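Local coordinates for protein MdcA (Pseudomonas aeruginosa, PDB 5VIT) that probably serves as the transferase subunit of malonate decarboxylase, exchanging malonate for the acetyl group carried on the acyl carrier protein, at residues A450-M453 with I454-D457; E478-Q481 with A482-A486; R496-P499 with R500-Q503. All coordinates share one frame; numbering follows the deposited sequence.

Contact 1: A450-M453 with I454-D457; sequences APVM and IYGD
A methyl of Val452 sits almost exactly on the axis of the Tyr455 ring: CG1 lies 3.6 Å from the ring centroid and only 3° off the ring normal, a CH-pi contact over the middle of one face. Val452 CB comes in over the phenol end of the same face, 3.6 Å from Tyr455 CZ, and CG2 lies nearer the CE2 side. Because Val452 CG1 stands anti to the backbone N (chi1 169°), it leans along the chain toward the ring and also packs 3.3 Å from Ile454 O. A beta-branched valine suits the place, offering a broad, stiff apolar patch to a flat partner.

Tyrosine is equally apt, since its hydroxyl reaches back to Ala450 and Val452 through two waters. One water donates to both Ala450 O and Tyr455 OH, 2.6 Å from the latter. The other accepts from Tyr455 OH at 2.8 Å and from Val452 N. The hydroxyl is thereby used as acceptor and donor at once. Val452 N also makes a weak bond to Ala450 O, closing an inverse gamma turn centred on Pro451, a residue whose ring readily holds the phi angle such a turn needs.

Between valine and tyrosine the backbone forms a classic beta bulge: Met453 and Ile454 both face Ser368, whose backbone hydrogen-bonds to each of them. Their side chains run alongside one another in the same direction, with the bend of the methionine at chi3 (76°) bringing Met453 CE to 4.1 Å from Ile454 CD1. A flexible methionine and a branched isoleucine are apolar chains suited to this buried site, where both touch Ala382 of helix 382-385 and Gln419 of strand 416-420.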
ATOM      1  N   ALA A 450      25.932  -8.401  16.430  1.00 27.42           N
ATOM      2  CA  ALA A 450      25.018  -9.306  15.769  1.00 28.09           C
ATOM      3  C   ALA A 450      25.295  -9.299  14.287  1.00 28.26           C
ATOM      4  O   ALA A 450      25.345  -8.231  13.673  1.00 28.84           O
ATOM      5  CB  ALA A 450      23.585  -8.908  16.037  1.00 27.64           C
ATOM      6  N   PRO A 451      25.464 -10.494  13.706  1.00 30.94           N
ATOM      7  CA  PRO A 451      25.657 -10.626  12.262  1.00 28.00           C
ATOM      8  C   PRO A 451      24.365 -10.254  11.521  1.00 30.89           C
ATOM      9  O   PRO A 451      23.521 -11.110  11.254  1.00 31.05           O
ATOM     10  CB  PRO A 451      26.007 -12.104  12.093  1.00 29.57           C
ATOM     11  CG  PRO A 451      25.341 -12.786  13.269  1.00 31.06           C
ATOM     12  CD  PRO A 451      25.404 -11.800  14.392  1.00 27.80           C
ATOM     13  N   VAL A 452      24.217  -8.962  11.248  1.00 29.13           N
ATOM     14  CA  VAL A 452      23.119  -8.407  10.473  1.00 26.32           C
ATOM     15  C   VAL A 452      23.508  -8.329   8.999  1.00 29.09           C
ATOM     16  O   VAL A 452      24.571  -7.803   8.653  1.00 27.16           O
ATOM     17  CB  VAL A 452      22.747  -6.993  10.982  1.00 25.45           C
ATOM     18  CG1 VAL A 452      21.799  -6.287  10.011  1.00 27.05           C
ATOM     19  CG2 VAL A 452      22.143  -7.068  12.359  1.00 24.19           C
ATOM     20  N   MET A 453      22.646  -8.845   8.132  1.00 27.73           N
ATOM     21  CA  MET A 453      22.894  -8.804   6.697  1.00 27.85           C
ATOM     22  C   MET A 453      22.710  -7.390   6.142  1.00 24.22           C
ATOM     23  O   MET A 453      23.593  -6.829   5.496  1.00 21.70           O
ATOM     24  CB  MET A 453      21.965  -9.781   5.973  1.00 28.86           C
ATOM     25  CG  MET A 453      22.175  -9.841   4.477  1.00 27.56           C
ATOM     26  SD  MET A 453      21.110 -11.070   3.696  1.00 39.44           S
ATOM     27  CE  MET A 453      19.527 -10.201   3.729  1.00 26.59           C
ATOM     28  N   ILE A 454      21.545  -6.821   6.395  1.00 23.32           N
ATOM     29  CA  ILE A 454      21.242  -5.479   5.943  1.00 23.70           C
ATOM     30  C   ILE A 454      20.571  -4.762   7.104  1.00 26.98           C
ATOM     31  O   ILE A 454      19.614  -5.299   7.692  1.00 26.47           O
ATOM     32  CB  ILE A 454      20.337  -5.500   4.687  1.00 24.95           C
ATOM     33  CG1 ILE A 454      21.119  -6.021   3.467  1.00 25.34           C
ATOM     34  CG2 ILE A 454      19.755  -4.137   4.423  1.00 17.69           C
ATOM     35  CD1 ILE A 454      20.214  -6.472   2.302  1.00 24.38           C
ATOM     36  N   TYR A 455      21.078  -3.583   7.463  1.00 21.55           N
ATOM     37  CA  TYR A 455      20.508  -2.830   8.589  1.00 22.88           C
ATOM     38  C   TYR A 455      19.248  -2.071   8.190  1.00 26.32           C
ATOM     39  O   TYR A 455      19.129  -1.569   7.063  1.00 24.07           O
ATOM     40  CB  TYR A 455      21.546  -1.864   9.182  1.00 22.41           C
ATOM     41  CG  TYR A 455      22.641  -2.579   9.962  1.00 26.36           C
ATOM     42  CD1 TYR A 455      23.783  -3.061   9.319  1.00 25.68           C
ATOM     43  CD2 TYR A 455      22.517  -2.800  11.337  1.00 25.67           C
ATOM     44  CE1 TYR A 455      24.780  -3.731  10.029  1.00 25.24           C
ATOM     45  CE2 TYR A 455      23.500  -3.470  12.052  1.00 26.92           C
ATOM     46  CZ  TYR A 455      24.635  -3.931  11.389  1.00 26.36           C
ATOM     47  OH  TYR A 455      25.616  -4.603  12.092  1.00 23.84           O
ATOM     48  N   GLY A 456      18.308  -1.998   9.127  1.00 21.41           N
ATOM     49  CA  GLY A 456      17.032  -1.362   8.883  1.00 25.88           C
ATOM     50  C   GLY A 456      17.094   0.078   8.402  1.00 28.15           C
ATOM     51  O   GLY A 456      16.180   0.541   7.732  1.00 30.08           O
ATOM     52  N   ASP A 457      18.158   0.798   8.734  1.00 24.98           N
ATOM     53  CA  ASP A 457      18.266   2.193   8.304  1.00 27.98           C
ATOM     54  C   ASP A 457      18.782   2.302   6.861  1.00 26.89           C
ATOM     55  O   ASP A 457      18.855   3.389   6.298  1.00 23.79           O
ATOM     56  CB  ASP A 457      19.167   2.970   9.262  1.00 31.84           C
ATOM     57  CG  ASP A 457      20.418   2.192   9.623  1.00 37.22           C
ATOM     58  OD1 ASP A 457      20.358   1.350  10.552  1.00 44.05           O
ATOM     59  OD2 ASP A 457      21.447   2.402   8.962  1.00 39.65           O
TER
HETATM   60  O   HOH W   1      24.874  -5.675  14.301  1.00 25.50           O
HETATM   61  O   HOH W   2      26.317  -7.038  10.934  1.00 28.84           O

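Contact 2: E478-Q481 with A482-A486; sequences EERQ and AMIAA
Met483 and Ile484 both set a gamma carbon beside the backbone N, Met483 CG with chi1 -59° and Ile484 CG1 with chi1 -71°, which leans each chain back over the preceding turn of the helix. Met483 CG thus meets the carbonyl oxygen Glu479 O at 3.1 Å, and Ile484 CD1 lies against Arg480 O at 3.5 Å. Glu479 and Arg480 instead carry CG anti to the backbone N, and their CG atoms lie where the Met483 and Ile484 chains, leaning back, can meet them. The Glu479 and Met483 side chains cross at a slant, CG to SD 4.1 Å; those of Arg480 and Ile484 lie side by side, CG to CD1 4.0 Å.

The polar ends are held by other residues. Glu479 forms a salt bridge with Arg475, and Asp365 receives both Arg480 NH2, through its backbone O, and Gln481 NE2, through its carboxylate. Long polar chains suit these positions because their methylenes can cover the helix while their tips reach partners beyond it.

Met483, Ile484 and Ala485 are buried. Flexible Met483 touches Ala474 and, on helix 502-507, Met505. The Ala485 methyl lies close over Gln481 O, 3.4 Å from CB, and a small residue suits such a buried helix position.

Beneath the side chains, Ala482 N, Met483 N, Ile484 N and Ala485 N donate in turn to the carbonyls of Glu478, Glu479, Arg480 and Gln481. The bond from Ala485 N to Gln481 O is the straightest, 2.9 Å long with 167° at the hydrogen. These four successive i to i+4 bonds are the repeat of an alpha-helix, here helix 477-486.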
ATOM      1  N   GLU A 478      10.326   5.433  15.008  1.00 24.47           N
ATOM      2  CA  GLU A 478       8.975   5.042  15.389  1.00 31.92           C
ATOM      3  C   GLU A 478       8.045   4.974  14.172  1.00 31.73           C
ATOM      4  O   GLU A 478       7.175   4.117  14.093  1.00 34.87           O
ATOM      5  CB  GLU A 478       8.426   6.026  16.429  1.00 30.69           C
ATOM      6  CG  GLU A 478       7.072   5.647  17.018  1.00 46.99           C
ATOM      7  CD  GLU A 478       6.486   6.740  17.919  1.00 58.02           C
ATOM      8  OE1 GLU A 478       6.100   7.811  17.394  1.00 60.22           O
ATOM      9  OE2 GLU A 478       6.409   6.525  19.155  1.00 65.53           O
ATOM     10  N   GLU A 479       8.236   5.869  13.213  1.00 31.62           N
ATOM     11  CA  GLU A 479       7.368   5.873  12.040  1.00 32.59           C
ATOM     12  C   GLU A 479       7.714   4.701  11.126  1.00 29.67           C
ATOM     13  O   GLU A 479       6.834   4.046  10.565  1.00 30.75           O
ATOM     14  CB  GLU A 479       7.481   7.196  11.284  1.00 34.90           C
ATOM     15  CG  GLU A 479       6.550   7.251  10.098  1.00 46.52           C
ATOM     16  CD  GLU A 479       6.608   8.571   9.387  1.00 52.08           C
ATOM     17  OE1 GLU A 479       5.592   8.927   8.753  1.00 48.84           O
ATOM     18  OE2 GLU A 479       7.663   9.248   9.478  1.00 53.40           O
ATOM     19  N   ARG A 480       9.008   4.437  11.009  1.00 27.80           N
ATOM     20  CA  ARG A 480       9.525   3.290  10.277  1.00 27.63           C
ATOM     21  C   ARG A 480       8.997   1.963  10.837  1.00 27.75           C
ATOM     22  O   ARG A 480       8.585   1.083  10.072  1.00 25.40           O
ATOM     23  CB  ARG A 480      11.043   3.317  10.316  1.00 27.09           C
ATOM     24  CG  ARG A 480      11.723   2.275   9.476  1.00 25.59           C
ATOM     25  CD  ARG A 480      13.167   2.661   9.349  1.00 31.02           C
ATOM     26  NE  ARG A 480      14.010   1.824  10.161  1.00 33.09           N
ATOM     27  CZ  ARG A 480      15.076   2.243  10.832  1.00 31.07           C
ATOM     28  NH1 ARG A 480      15.426   3.517  10.812  1.00 30.85           N
ATOM     29  NH2 ARG A 480      15.788   1.369  11.532  1.00 26.60           N
ATOM     30  N   GLN A 481       8.995   1.834  12.164  1.00 25.16           N
ATOM     31  CA  GLN A 481       8.397   0.679  12.836  1.00 27.58           C
ATOM     32  C   GLN A 481       6.920   0.542  12.471  1.00 26.79           C
ATOM     33  O   GLN A 481       6.438  -0.566  12.203  1.00 25.42           O
ATOM     34  CB  GLN A 481       8.543   0.792  14.369  1.00 23.43           C
ATOM     35  CG  GLN A 481       9.993   0.696  14.845  1.00 26.68           C
ATOM     36  CD  GLN A 481      10.188   1.223  16.260  1.00 28.45           C
ATOM     37  OE1 GLN A 481       9.300   1.848  16.822  1.00 29.77           O
ATOM     38  NE2 GLN A 481      11.362   0.977  16.831  1.00 31.41           N
ATOM     39  N   ALA A 482       6.199   1.662  12.469  1.00 22.63           N
ATOM     40  CA  ALA A 482       4.772   1.615  12.171  1.00 24.40           C
ATOM     41  C   ALA A 482       4.566   1.105  10.749  1.00 24.28           C
ATOM     42  O   ALA A 482       3.675   0.303  10.484  1.00 28.10           O
ATOM     43  CB  ALA A 482       4.115   2.998  12.346  1.00 20.06           C
ATOM     44  N   MET A 483       5.401   1.578   9.839  1.00 25.34           N
ATOM     45  CA  MET A 483       5.260   1.203   8.438  1.00 29.30           C
ATOM     46  C   MET A 483       5.555  -0.280   8.247  1.00 24.19           C
ATOM     47  O   MET A 483       4.814  -0.974   7.547  1.00 23.55           O
ATOM     48  CB  MET A 483       6.163   2.070   7.556  1.00 23.64           C
ATOM     49  CG  MET A 483       5.841   3.562   7.685  1.00 29.48           C
ATOM     50  SD  MET A 483       7.096   4.647   6.960  1.00 38.57           S
ATOM     51  CE  MET A 483       6.949   4.037   5.322  1.00 22.42           C
ATOM     52  N   ILE A 484       6.614  -0.773   8.891  1.00 25.64           N
ATOM     53  CA  ILE A 484       6.965  -2.186   8.787  1.00 22.57           C
ATOM     54  C   ILE A 484       5.817  -3.038   9.337  1.00 26.20           C
ATOM     55  O   ILE A 484       5.383  -4.004   8.700  1.00 27.37           O
ATOM     56  CB  ILE A 484       8.287  -2.502   9.527  1.00 27.06           C
ATOM     57  CG1 ILE A 484       9.471  -1.888   8.751  1.00 24.71           C
ATOM     58  CG2 ILE A 484       8.478  -4.018   9.701  1.00 19.25           C
ATOM     59  CD1 ILE A 484      10.712  -1.601   9.589  1.00 21.20           C
ATOM     60  N   ALA A 485       5.301  -2.658  10.500  1.00 23.93           N
ATOM     61  CA  ALA A 485       4.205  -3.401  11.107  1.00 24.41           C
ATOM     62  C   ALA A 485       2.965  -3.434  10.187  1.00 28.04           C
ATOM     63  O   ALA A 485       2.275  -4.459  10.111  1.00 25.72           O
ATOM     64  CB  ALA A 485       3.852  -2.800  12.495  1.00 24.20           C
ATOM     65  N   ALA A 486       2.688  -2.330   9.490  1.00 24.14           N
ATOM     66  CA  ALA A 486       1.547  -2.286   8.554  1.00 26.23           C
ATOM     67  C   ALA A 486       1.626  -3.301   7.409  1.00 24.79           C
ATOM     68  O   ALA A 486       0.610  -3.644   6.827  1.00 25.89           O
ATOM     69  CB  ALA A 486       1.393  -0.896   7.968  1.00 20.39           C
TER

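Contact 3: R496-P499 with R500-Q503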
ATOM      1  N   ARG A 496       1.280  -5.948  15.930  1.00 26.61           N
ATOM      2  CA  ARG A 496       1.375  -4.659  16.629  1.00 28.05           C
ATOM      3  C   ARG A 496       0.615  -3.546  15.903  1.00 31.66           C
ATOM      4  O   ARG A 496       0.365  -2.483  16.475  1.00 34.73           O
ATOM      5  CB  ARG A 496       2.838  -4.225  16.792  1.00 31.02           C
ATOM      6  CG  ARG A 496       3.698  -5.152  17.621  1.00 28.56           C
ATOM      7  CD  ARG A 496       5.155  -4.732  17.555  1.00 29.45           C
ATOM      8  NE  ARG A 496       6.018  -5.586  18.380  1.00 40.17           N
ATOM      9  CZ  ARG A 496       7.337  -5.434  18.506  1.00 45.18           C
ATOM     10  NH1 ARG A 496       7.971  -4.447  17.867  1.00 37.52           N
ATOM     11  NH2 ARG A 496       8.026  -6.266  19.282  1.00 44.12           N
ATOM     12  N   HIS A 497       0.267  -3.784  14.638  1.00 28.64           N
ATOM     13  CA  HIS A 497      -0.442  -2.789  13.837  1.00 29.57           C
ATOM     14  C   HIS A 497      -1.943  -2.728  14.103  1.00 28.14           C
ATOM     15  O   HIS A 497      -2.634  -3.746  14.070  1.00 27.45           O
ATOM     16  CB  HIS A 497      -0.227  -3.049  12.352  1.00 29.15           C
ATOM     17  CG  HIS A 497      -0.893  -2.041  11.471  1.00 28.01           C
ATOM     18  ND1 HIS A 497      -0.527  -0.708  11.459  1.00 27.53           N
ATOM     19  CD2 HIS A 497      -1.898  -2.168  10.571  1.00 24.59           C
ATOM     20  CE1 HIS A 497      -1.275  -0.060  10.581  1.00 27.92           C
ATOM     21  NE2 HIS A 497      -2.118  -0.922  10.032  1.00 29.33           N
ATOM     22  N   ASP A 498      -2.425  -1.515  14.359  1.00 26.50           N
ATOM     23  CA  ASP A 498      -3.854  -1.212  14.459  1.00 25.61           C
ATOM     24  C   ASP A 498      -4.440  -0.996  13.065  1.00 28.17           C
ATOM     25  O   ASP A 498      -4.139   0.005  12.397  1.00 28.95           O
ATOM     26  CB  ASP A 498      -4.076   0.029  15.323  1.00 28.97           C
ATOM     27  CG  ASP A 498      -5.562   0.340  15.555  1.00 32.82           C
ATOM     28  OD1 ASP A 498      -6.418  -0.303  14.937  1.00 27.68           O
ATOM     29  OD2 ASP A 498      -5.870   1.237  16.369  1.00 37.00           O
ATOM     30  N   PRO A 499      -5.294  -1.925  12.627  1.00 28.44           N
ATOM     31  CA  PRO A 499      -5.782  -1.873  11.241  1.00 29.30           C
ATOM     32  C   PRO A 499      -6.553  -0.588  10.914  1.00 29.28           C
ATOM     33  O   PRO A 499      -6.621  -0.247   9.728  1.00 32.01           O
ATOM     34  CB  PRO A 499      -6.678  -3.120  11.122  1.00 32.28           C
ATOM     35  CG  PRO A 499      -6.873  -3.625  12.525  1.00 32.78           C
ATOM     36  CD  PRO A 499      -5.728  -3.137  13.346  1.00 25.49           C
ATOM     37  N   ARG A 500      -7.079   0.133  11.907  1.00 29.05           N
ATOM     38  CA  ARG A 500      -7.761   1.395  11.611  1.00 32.01           C
ATOM     39  C   ARG A 500      -6.781   2.489  11.214  1.00 34.33           C
ATOM     40  O   ARG A 500      -7.200   3.590  10.842  1.00 32.11           O
ATOM     41  CB  ARG A 500      -8.572   1.909  12.794  1.00 33.55           C
ATOM     42  CG  ARG A 500      -9.499   0.920  13.440  1.00 34.87           C
ATOM     43  CD  ARG A 500      -9.040   0.844  14.858  1.00 33.11           C
ATOM     44  NE  ARG A 500     -10.028   1.174  15.836  1.00 31.81           N
ATOM     45  CZ  ARG A 500      -9.754   1.314  17.132  1.00 34.38           C
ATOM     46  NH1 ARG A 500      -8.515   1.174  17.571  1.00 24.67           N
ATOM     47  NH2 ARG A 500     -10.728   1.609  17.986  1.00 25.96           N
ATOM     48  N   GLU A 501      -5.485   2.197  11.340  1.00 30.84           N
ATOM     49  CA  GLU A 501      -4.436   3.134  10.936  1.00 30.91           C
ATOM     50  C   GLU A 501      -4.018   2.920   9.476  1.00 29.17           C
ATOM     51  O   GLU A 501      -3.352   3.768   8.880  1.00 28.82           O
ATOM     52  CB  GLU A 501      -3.208   3.010  11.858  1.00 29.89           C
ATOM     53  CG  GLU A 501      -3.433   3.461  13.305  1.00 34.45           C
ATOM     54  CD  GLU A 501      -3.923   4.908  13.415  1.00 39.34           C
ATOM     55  OE1 GLU A 501      -3.551   5.743  12.561  1.00 42.24           O
ATOM     56  OE2 GLU A 501      -4.684   5.211  14.359  1.00 39.72           O
ATOM     57  N   THR A 502      -4.401   1.787   8.900  1.00 29.33           N
ATOM     58  CA  THR A 502      -3.967   1.462   7.538  1.00 31.68           C
ATOM     59  C   THR A 502      -4.411   2.502   6.498  1.00 28.65           C
ATOM     60  O   THR A 502      -3.613   2.878   5.627  1.00 26.83           O
ATOM     61  CB  THR A 502      -4.467   0.068   7.107  1.00 27.56           C
ATOM     62  OG1 THR A 502      -3.896  -0.910   7.965  1.00 26.81           O
ATOM     63  CG2 THR A 502      -4.057  -0.255   5.653  1.00 27.77           C
ATOM     64  N   GLN A 503      -5.656   2.981   6.598  1.00 25.58           N
ATOM     65  CA  GLN A 503      -6.205   3.891   5.583  1.00 27.62           C
ATOM     66  C   GLN A 503      -5.374   5.172   5.467  1.00 28.49           C
ATOM     67  O   GLN A 503      -5.041   5.622   4.370  1.00 28.74           O
ATOM     68  CB  GLN A 503      -7.665   4.244   5.891  1.00 25.66           C
ATOM     69  CG  GLN A 503      -8.319   5.180   4.850  1.00 24.24           C
ATOM     70  CD  GLN A 503      -8.223   6.675   5.204  1.00 33.77           C
ATOM     71  OE1 GLN A 503      -8.090   7.059   6.386  1.00 32.00           O
ATOM     72  NE2 GLN A 503      -8.290   7.527   4.176  1.00 27.82           N
TER
HETATM   73  O   HOH W   3      -7.734   1.507   8.048  1.00 23.49           O
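His497 and Thr502 are joined by a short side-chain hydrogen bond, NE2 to OG1 at 2.7 Å; either atom could supply the proton. His497 CG is anti to the backbone N (chi1 -178°), which carries the ring out toward Thr502. The hydroxyl arrives at the imidazole edge, near the ring plane, and the two side chains cross at about a right angle. Histidine suits this place because NE2 lies far enough out to reach a residue five positions later.

The backbone bonds come next. Glu501 N donates to Asp498 O at 2.8 Å, closing a type I turn around Pro499 and Arg500, and Thr502 N donates to Pro499 O at 3.1 Å in the overlapping turn that follows. These two turns wind the chain into helix 502-507, and proline, with its fixed phi and no N-H to give, fits naturally at such an entry. A water extends the pattern, donating to Pro499 O and accepting from Gln503 N.

Charge pairs Asp498 with Arg500. Asp498 OD2 is met on its syn side by Arg500 NH1 at 2.9 Å, near the guanidinium plane, although the carboxylate plane is turned 40° from it. Beyond this bridge Arg500 NH2 bonds to the backbone of a neighbouring protein chain.

Apolar contact is slight: Glu501 CB approaches His497 CE1 at 3.8 Å, and Glu501 CG lies 4.0 Å from Asp498 CB.

How the contacts relate
Along the chain the three contacts come in series. Contact 1 occupies the loop between helix 437-445 and strand 461-464, a strand of the mixed sheet; contact 2 lies on helix 477-486, and contact 3 leads into helix 502-507, the next helix. Their centres stand progressively farther from the centre of the chain, about 17, 29 and 37 Å. Contacts 1 and 2 are about 17 Å apart between centres, yet Gly456 and Asp457 touch Arg480. Contacts 2 and 3 are about 10 Å apart, with His497 packed on Ala485 and Ala486. The three contacts thus step outward from a partly buried loop to a surface that meets other protein chains, where Pro499 packs on Asp64 of MdcC.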